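Local coordinates for protein BA_2500 (Bacillus anthracis, PDB 4GUC) that is of unknown function but belongs to a family of uncharacterised domains, probably with a compact, immunoglobulin-like beta-sandwich fold, at residues A[38-43]-A[52-57]; A[67-72]-A[99-104]; A[87-90]-A[94-97]. One frame throughout, in Å; residues are numbered along the deposited sequence. Where two conformers were deposited one is given.

Interaction 1. Residues A[38-43]-A[52-57]; sequences DTFDVT and GIVKIY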
# COMPACT_ATOMS: atom_id res chain seq x y z
N ASP A 38 -3.18 14.82 -6.01
CA ASP A 38 -3.87 13.65 -6.58
C ASP A 38 -4.56 12.88 -5.45
O ASP A 38 -4.39 13.16 -4.25
CB ASP A 38 -2.91 12.70 -7.31
CG ASP A 38 -2.37 13.26 -8.61
OD1 ASP A 38 -2.90 14.27 -9.12
OD2 ASP A 38 -1.42 12.64 -9.16
N THR A 39 -5.34 11.88 -5.83
CA THR A 39 -6.02 11.05 -4.86
C THR A 39 -5.79 9.59 -5.21
O THR A 39 -5.80 9.22 -6.36
CB THR A 39 -7.56 11.31 -4.85
OG1 THR A 39 -7.83 12.69 -4.47
CG2 THR A 39 -8.31 10.37 -3.89
N PHE A 40 -5.47 8.79 -4.21
CA PHE A 40 -5.29 7.34 -4.37
C PHE A 40 -6.71 6.82 -4.23
O PHE A 40 -7.35 7.08 -3.22
CB PHE A 40 -4.37 6.82 -3.26
CG PHE A 40 -4.21 5.34 -3.22
CD1 PHE A 40 -3.15 4.70 -3.88
CD2 PHE A 40 -5.11 4.56 -2.53
CE1 PHE A 40 -3.00 3.32 -3.83
CE2 PHE A 40 -4.95 3.16 -2.48
CZ PHE A 40 -3.89 2.56 -3.13
N ASP A 41 -7.23 6.07 -5.21
CA ASP A 41 -8.62 5.58 -5.13
C ASP A 41 -8.71 4.31 -5.94
O ASP A 41 -8.65 4.35 -7.17
CB ASP A 41 -9.54 6.72 -5.61
CG ASP A 41 -11.05 6.41 -5.52
OD1 ASP A 41 -11.47 5.27 -5.23
OD2 ASP A 41 -11.85 7.37 -5.74
N VAL A 42 -8.83 3.19 -5.24
CA VAL A 42 -8.91 1.87 -5.85
C VAL A 42 -10.07 1.03 -5.35
O VAL A 42 -10.47 1.14 -4.20
CB VAL A 42 -7.58 1.08 -5.60
CG1 VAL A 42 -6.37 1.91 -6.13
CG2 VAL A 42 -7.36 0.79 -4.13
N THR A 43 -10.59 0.16 -6.21
CA THR A 43 -11.68 -0.78 -5.86
C THR A 43 -11.12 -2.17 -6.16
O THR A 43 -10.67 -2.43 -7.29
CB THR A 43 -12.99 -0.51 -6.61
OG1 THR A 43 -13.50 0.76 -6.19
CG2 THR A 43 -14.05 -1.59 -6.27
N GLY A 52 -10.55 -6.36 3.58
CA GLY A 52 -9.18 -5.90 3.44
C GLY A 52 -8.88 -4.54 4.01
O GLY A 52 -9.76 -3.74 4.27
N ILE A 53 -7.59 -4.31 4.24
CA ILE A 53 -7.04 -3.04 4.71
C ILE A 53 -5.85 -2.76 3.79
O ILE A 53 -5.08 -3.67 3.47
CB ILE A 53 -6.53 -3.12 6.17
CG1 ILE A 53 -7.68 -3.46 7.14
CG2 ILE A 53 -5.83 -1.82 6.60
CD1 ILE A 53 -7.20 -3.69 8.56
N VAL A 54 -5.68 -1.50 3.40
CA VAL A 54 -4.56 -1.10 2.55
C VAL A 54 -3.65 -0.10 3.27
O VAL A 54 -4.14 0.79 3.97
CB VAL A 54 -5.05 -0.45 1.23
CG1 VAL A 54 -3.89 0.27 0.48
CG2 VAL A 54 -5.78 -1.45 0.38
N LYS A 55 -2.35 -0.29 3.19
CA LYS A 55 -1.40 0.64 3.72
C LYS A 55 -0.50 1.14 2.60
O LYS A 55 -0.20 0.41 1.65
CB LYS A 55 -0.48 -0.04 4.75
CG LYS A 55 -1.09 -0.32 6.11
CD LYS A 55 -0.19 -1.12 7.03
CE LYS A 55 -0.84 -1.36 8.36
NZ LYS A 55 0.11 -2.21 9.16
N ILE A 56 -0.12 2.41 2.69
CA ILE A 56 0.83 3.05 1.82
C ILE A 56 2.14 3.17 2.64
O ILE A 56 2.14 3.78 3.71
CB ILE A 56 0.40 4.43 1.30
CG1 ILE A 56 -0.90 4.31 0.47
CG2 ILE A 56 1.52 5.06 0.49
CD1 ILE A 56 -1.42 5.62 -0.12
N TYR A 57 3.20 2.54 2.16
CA TYR A 57 4.51 2.60 2.78
C TYR A 57 5.49 3.34 1.88
O TYR A 57 5.43 3.26 0.65
CB TYR A 57 5.12 1.21 2.94
CG TYR A 57 4.44 0.20 3.87
CD1 TYR A 57 4.87 0.05 5.18
CD2 TYR A 57 3.45 -0.66 3.42
CE1 TYR A 57 4.31 -0.91 6.03
CE2 TYR A 57 2.88 -1.61 4.25
CZ TYR A 57 3.33 -1.75 5.55
OH TYR A 57 2.74 -2.74 6.29

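Interaction 2. Residues A[67-72]-A[99-104]; sequences INLHRY and TYVAVM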
# COMPACT_ATOMS: atom_id res chain seq x y z
N ILE A 67 14.60 -3.59 7.60
CA ILE A 67 13.34 -2.86 7.39
C ILE A 67 13.54 -1.64 6.55
O ILE A 67 14.31 -0.75 6.90
CB ILE A 67 12.69 -2.46 8.75
CG1 ILE A 67 12.32 -3.71 9.54
CG2 ILE A 67 11.42 -1.62 8.51
CD1 ILE A 67 11.78 -3.44 10.95
N ASN A 68 12.93 -1.64 5.35
CA ASN A 68 13.02 -0.49 4.45
C ASN A 68 11.66 0.04 3.97
O ASN A 68 11.61 0.87 3.06
CB ASN A 68 14.01 -0.69 3.29
CG ASN A 68 13.55 -1.75 2.29
OD1 ASN A 68 12.42 -2.19 2.30
ND2 ASN A 68 14.44 -2.10 1.36
N LEU A 69 10.59 -0.46 4.57
CA LEU A 69 9.20 -0.02 4.29
C LEU A 69 8.72 0.74 5.54
O LEU A 69 8.84 0.21 6.65
CB LEU A 69 8.29 -1.19 3.96
CG LEU A 69 8.63 -1.91 2.66
CD1 LEU A 69 7.60 -3.05 2.39
CD2 LEU A 69 8.69 -0.93 1.48
N HIS A 70 8.23 1.97 5.40
CA HIS A 70 7.81 2.80 6.52
C HIS A 70 6.38 3.22 6.28
O HIS A 70 6.08 3.87 5.28
CB HIS A 70 8.77 3.99 6.58
CG HIS A 70 10.21 3.55 6.54
ND1 HIS A 70 10.84 2.99 7.64
CD2 HIS A 70 11.12 3.53 5.54
CE1 HIS A 70 12.08 2.68 7.31
NE2 HIS A 70 12.27 2.99 6.05
N ARG A 71 5.48 2.87 7.19
CA ARG A 71 4.07 3.18 7.01
C ARG A 71 3.73 4.66 7.04
O ARG A 71 4.11 5.36 7.96
CB ARG A 71 3.25 2.47 8.10
CG ARG A 71 1.71 2.56 7.84
CD ARG A 71 0.87 1.98 8.95
NE ARG A 71 1.03 2.70 10.21
CZ ARG A 71 1.80 2.33 11.24
NH1 ARG A 71 2.48 1.19 11.23
NH2 ARG A 71 1.87 3.10 12.32
N TYR A 72 3.07 5.14 5.99
CA TYR A 72 2.61 6.53 5.89
C TYR A 72 1.11 6.64 6.09
O TYR A 72 0.62 7.69 6.53
CB TYR A 72 3.04 7.21 4.57
CG TYR A 72 4.36 7.94 4.71
CD1 TYR A 72 5.54 7.27 5.02
CD2 TYR A 72 4.43 9.32 4.52
CE1 TYR A 72 6.73 7.94 5.19
CE2 TYR A 72 5.64 10.00 4.65
CZ TYR A 72 6.77 9.31 4.98
OH TYR A 72 7.99 9.98 5.13
N THR A 99 9.74 7.18 -3.21
CA THR A 99 9.18 5.93 -3.72
C THR A 99 8.31 5.30 -2.67
O THR A 99 8.67 5.24 -1.49
CB THR A 99 10.31 4.98 -4.16
OG1 THR A 99 11.09 5.64 -5.17
CG2 THR A 99 9.78 3.67 -4.70
N TYR A 100 7.13 4.83 -3.08
CA TYR A 100 6.11 4.23 -2.20
C TYR A 100 5.54 2.96 -2.75
O TYR A 100 5.81 2.63 -3.91
CB TYR A 100 4.98 5.26 -2.03
CG TYR A 100 5.39 6.49 -1.25
CD1 TYR A 100 6.07 7.54 -1.85
CD2 TYR A 100 5.06 6.62 0.10
CE1 TYR A 100 6.47 8.67 -1.13
CE2 TYR A 100 5.44 7.75 0.82
CZ TYR A 100 6.16 8.77 0.21
OH TYR A 100 6.52 9.90 0.94
N VAL A 101 4.77 2.25 -1.93
CA VAL A 101 4.10 1.03 -2.37
C VAL A 101 2.83 0.84 -1.59
O VAL A 101 2.78 1.17 -0.40
CB VAL A 101 4.99 -0.26 -2.26
CG1 VAL A 101 5.44 -0.53 -0.85
CG2 VAL A 101 4.29 -1.49 -2.88
N ALA A 102 1.77 0.38 -2.26
CA ALA A 102 0.50 0.10 -1.62
C ALA A 102 0.41 -1.41 -1.41
O ALA A 102 0.63 -2.20 -2.34
CB ALA A 102 -0.69 0.60 -2.45
N VAL A 103 0.07 -1.80 -0.18
CA VAL A 103 -0.04 -3.19 0.21
C VAL A 103 -1.40 -3.44 0.84
O VAL A 103 -1.86 -2.63 1.64
CB VAL A 103 1.06 -3.55 1.26
CG1 VAL A 103 0.97 -4.98 1.75
CG2 VAL A 103 2.45 -3.26 0.68
N MSE A 104 -2.04 -4.56 0.49
CA MSE A 104 -3.30 -4.96 1.07
C MSE A 104 -3.15 -6.24 1.86
O MSE A 104 -2.53 -7.21 1.37
CB MSE A 104 -4.38 -5.15 0.02
CG MSE A 104 -5.77 -5.48 0.62
SE MSE A 104 -7.24 -5.65 -0.59
CE MSE A 104 -6.71 -7.28 -1.44

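Interaction 3. Residues A[87-90]-A[94-97]; sequences FVTP and AYNP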
# COMPACT_ATOMS: atom_id res chain seq x y z
N PHE A 87 -10.70 1.83 -1.40
CA PHE A 87 -9.65 2.46 -0.57
C PHE A 87 -9.28 3.80 -1.18
O PHE A 87 -8.73 3.84 -2.29
CB PHE A 87 -8.45 1.49 -0.45
CG PHE A 87 -8.86 0.11 0.08
CD1 PHE A 87 -8.99 -0.13 1.45
CD2 PHE A 87 -9.18 -0.91 -0.78
CE1 PHE A 87 -9.40 -1.34 1.91
CE2 PHE A 87 -9.61 -2.14 -0.30
CZ PHE A 87 -9.72 -2.37 1.04
N VAL A 88 -9.58 4.87 -0.45
CA VAL A 88 -9.40 6.23 -0.93
C VAL A 88 -8.64 7.12 0.04
O VAL A 88 -8.97 7.15 1.23
CB VAL A 88 -10.82 6.89 -1.13
CG1 VAL A 88 -10.68 8.30 -1.72
CG2 VAL A 88 -11.70 6.05 -2.04
N THR A 89 -7.61 7.81 -0.42
CA THR A 89 -6.92 8.73 0.48
C THR A 89 -6.24 9.83 -0.36
O THR A 89 -5.72 9.54 -1.44
CB THR A 89 -5.91 7.98 1.40
OG1 THR A 89 -5.67 8.74 2.58
CG2 THR A 89 -4.60 7.68 0.71
N PRO A 90 -6.25 11.10 0.12
CA PRO A 90 -5.60 12.16 -0.64
C PRO A 90 -4.08 12.14 -0.56
O PRO A 90 -3.52 11.83 0.51
CB PRO A 90 -6.12 13.45 0.03
CG PRO A 90 -6.45 13.04 1.40
CD PRO A 90 -6.90 11.60 1.33
N ALA A 94 2.29 15.72 3.14
CA ALA A 94 2.82 14.88 4.20
C ALA A 94 3.60 13.70 3.57
O ALA A 94 4.45 13.09 4.22
CB ALA A 94 1.69 14.38 5.09
N TYR A 95 3.28 13.35 2.31
CA TYR A 95 3.99 12.32 1.59
C TYR A 95 5.19 12.98 0.88
O TYR A 95 5.07 13.46 -0.26
CB TYR A 95 3.08 11.67 0.54
CG TYR A 95 1.88 10.92 1.08
CD1 TYR A 95 0.71 11.59 1.42
CD2 TYR A 95 1.91 9.53 1.24
CE1 TYR A 95 -0.42 10.89 1.91
CE2 TYR A 95 0.80 8.83 1.72
CZ TYR A 95 -0.36 9.53 2.05
OH TYR A 95 -1.48 8.87 2.52
N ASN A 96 6.34 12.93 1.54
CA ASN A 96 7.58 13.48 1.02
C ASN A 96 7.92 12.89 -0.35
O ASN A 96 7.78 11.68 -0.54
CB ASN A 96 8.69 13.09 2.00
CG ASN A 96 8.44 13.62 3.40
OD1 ASN A 96 8.26 12.84 4.35
ND2 ASN A 96 8.35 14.94 3.53
N PRO A 97 8.35 13.72 -1.32
CA PRO A 97 8.70 13.09 -2.59
C PRO A 97 9.62 11.87 -2.42
O PRO A 97 10.58 11.90 -1.66
CB PRO A 97 9.37 14.22 -3.36
CG PRO A 97 8.67 15.45 -2.84
CD PRO A 97 8.54 15.18 -1.37
O HOH W 1 -3.67 10.50 2.89

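Interaction 1. Residues A[38-43]-A[52-57]
F40 and I56 mark the closest approach of the two backbones, their CA atoms 9.7 Å apart, a spacing at which strands 39-45 and 53-59 meet through side chains and do not pair edge to edge. From strand 39-45 the contact is made by the ring of F40. Its CG is anti to the backbone N (chi1 174°), which extends the ring off strand 39-45 and in among the aliphatic groups of the other strand. There the delta methyl of I56 lies over one face, with CD1 4.2 Å from F40 CG and displaced toward the rim, so that the two side chains pass alongside each other in opposite directions. Farther out on the ring, F40 CE2 reaches V54 CG1 at 4.3 Å along an oblique approach. The second face is occupied from within its own strand: V42 CG1 stands 3.9 Å above the ring plane, and the ring is thus sandwiched between two branched aliphatic side chains. These are loose van der Waals distances, consistent with dispersion packing and burial of apolar surface. V31 and A102 add to the surroundings of F40, while V54 also touches F87 of strand 84-90. A two-stranded antiparallel sheet thereby closes over the face of a larger one, the face-to-face packing of a beta sandwich and consistent with the E-set, immunoglobulin-like class to which this family is assigned.

Interaction 2. Residues A[67-72]-A[99-104]
L69 and Y72 of strand 69-76 meet V101 and Y100 of strand 98-106 across a shared neighbour, for both strands pair antiparallel with strand 53-59 in the larger sheet of what is probably a beta sandwich. The example illustrates how second-neighbour strands of a curved sheet still touch, and do so with different chemistry on its two faces. L69 comes first. With CG beside the backbone N (chi1 -66°), its side chain carries CD2 to 4.0 Å from V101 CG1, the two side chains crossing at about a right angle in a purely apolar meeting. This is the face toward helix 16-22, whose Y16 and L19 also touch V101. Three residues on, Y72 turns the contact aromatic. Its ring and that of Y100 form a T-shaped pair, planes at 90° and centroids 5.5 Å apart, in which Y100 supplies the edge and Y72 the face. Y100 CE2 stands 4.0 Å from Y72 CG, toward the rim of the ring. Beyond the ring pair, Y72 OH reaches N96 OD1, a bond that is less certain because the asparagine side chain has two conformers. The hydroxyl of Y100 has firmer partners, being hydrogen-bonded to N96 O and to Q58 NE2. These bonds would be expected to restrain how the Y100 ring turns. The same Y100 OH also lies over the face of Y72, its oxygen 3.8 Å from Y72 CE2.

Interaction 3. Residues A[87-90]-A[94-97]
T89 and P90, at the end of strand 84-90, meet Y95 of the following loop partly by direct contact and partly through one water. The phenol oxygen of Y95 rests against a methyl group, OH to T89 CG2 being 3.8 Å, while P90 O approaches the ring obliquely, 3.5 Å from Y95 CE1. The two hydroxyls, T89 OG1 and Y95 OH, are 4.2 Å apart, too far for a direct bond. The water spans that gap. It lies in the plane of the Y95 ring at its edge, 2.8 Å from Y95 OH, and is 2.7 Å from T89 OG1. It also donates to P90 O. T89 presents its hydroxyl to this site because OG1 is anti to the backbone N (chi1 -157°), which leaves CG2 to pack against the phenol. In the next shell, backbone pairing with F40 holds T89 in its sheet; K73 and I56 pack on both T89 and Y95, and H36 NE2 bonds Y95 O. Since one hydrogen of the water is committed to the P90 carbonyl, at most one remains for the two hydroxyls, and at least one of these must donate to the water.

The three contacts are grouped around strand 53-59, interaction 2 reaching both faces of its sheet. Interactions 1 and 2, their centres about 11 Å apart, are joined by probable backbone hydrogen bonds on the two edges of that strand: I56 O to Y72 N and K55 N to V103 O, each 2.8 Å. Interaction 3 lies about 9 Å, centre to centre, from interaction 1 and is tied to it by the smaller sheet, where F40 N and T89 O are 2.9 Å apart. It also nests within the chain loop closed by interaction 2, and Y95 CE2 packs 4.0 Å from Y72 CB. I56 touches F40, Y95 and Y100, linking all three.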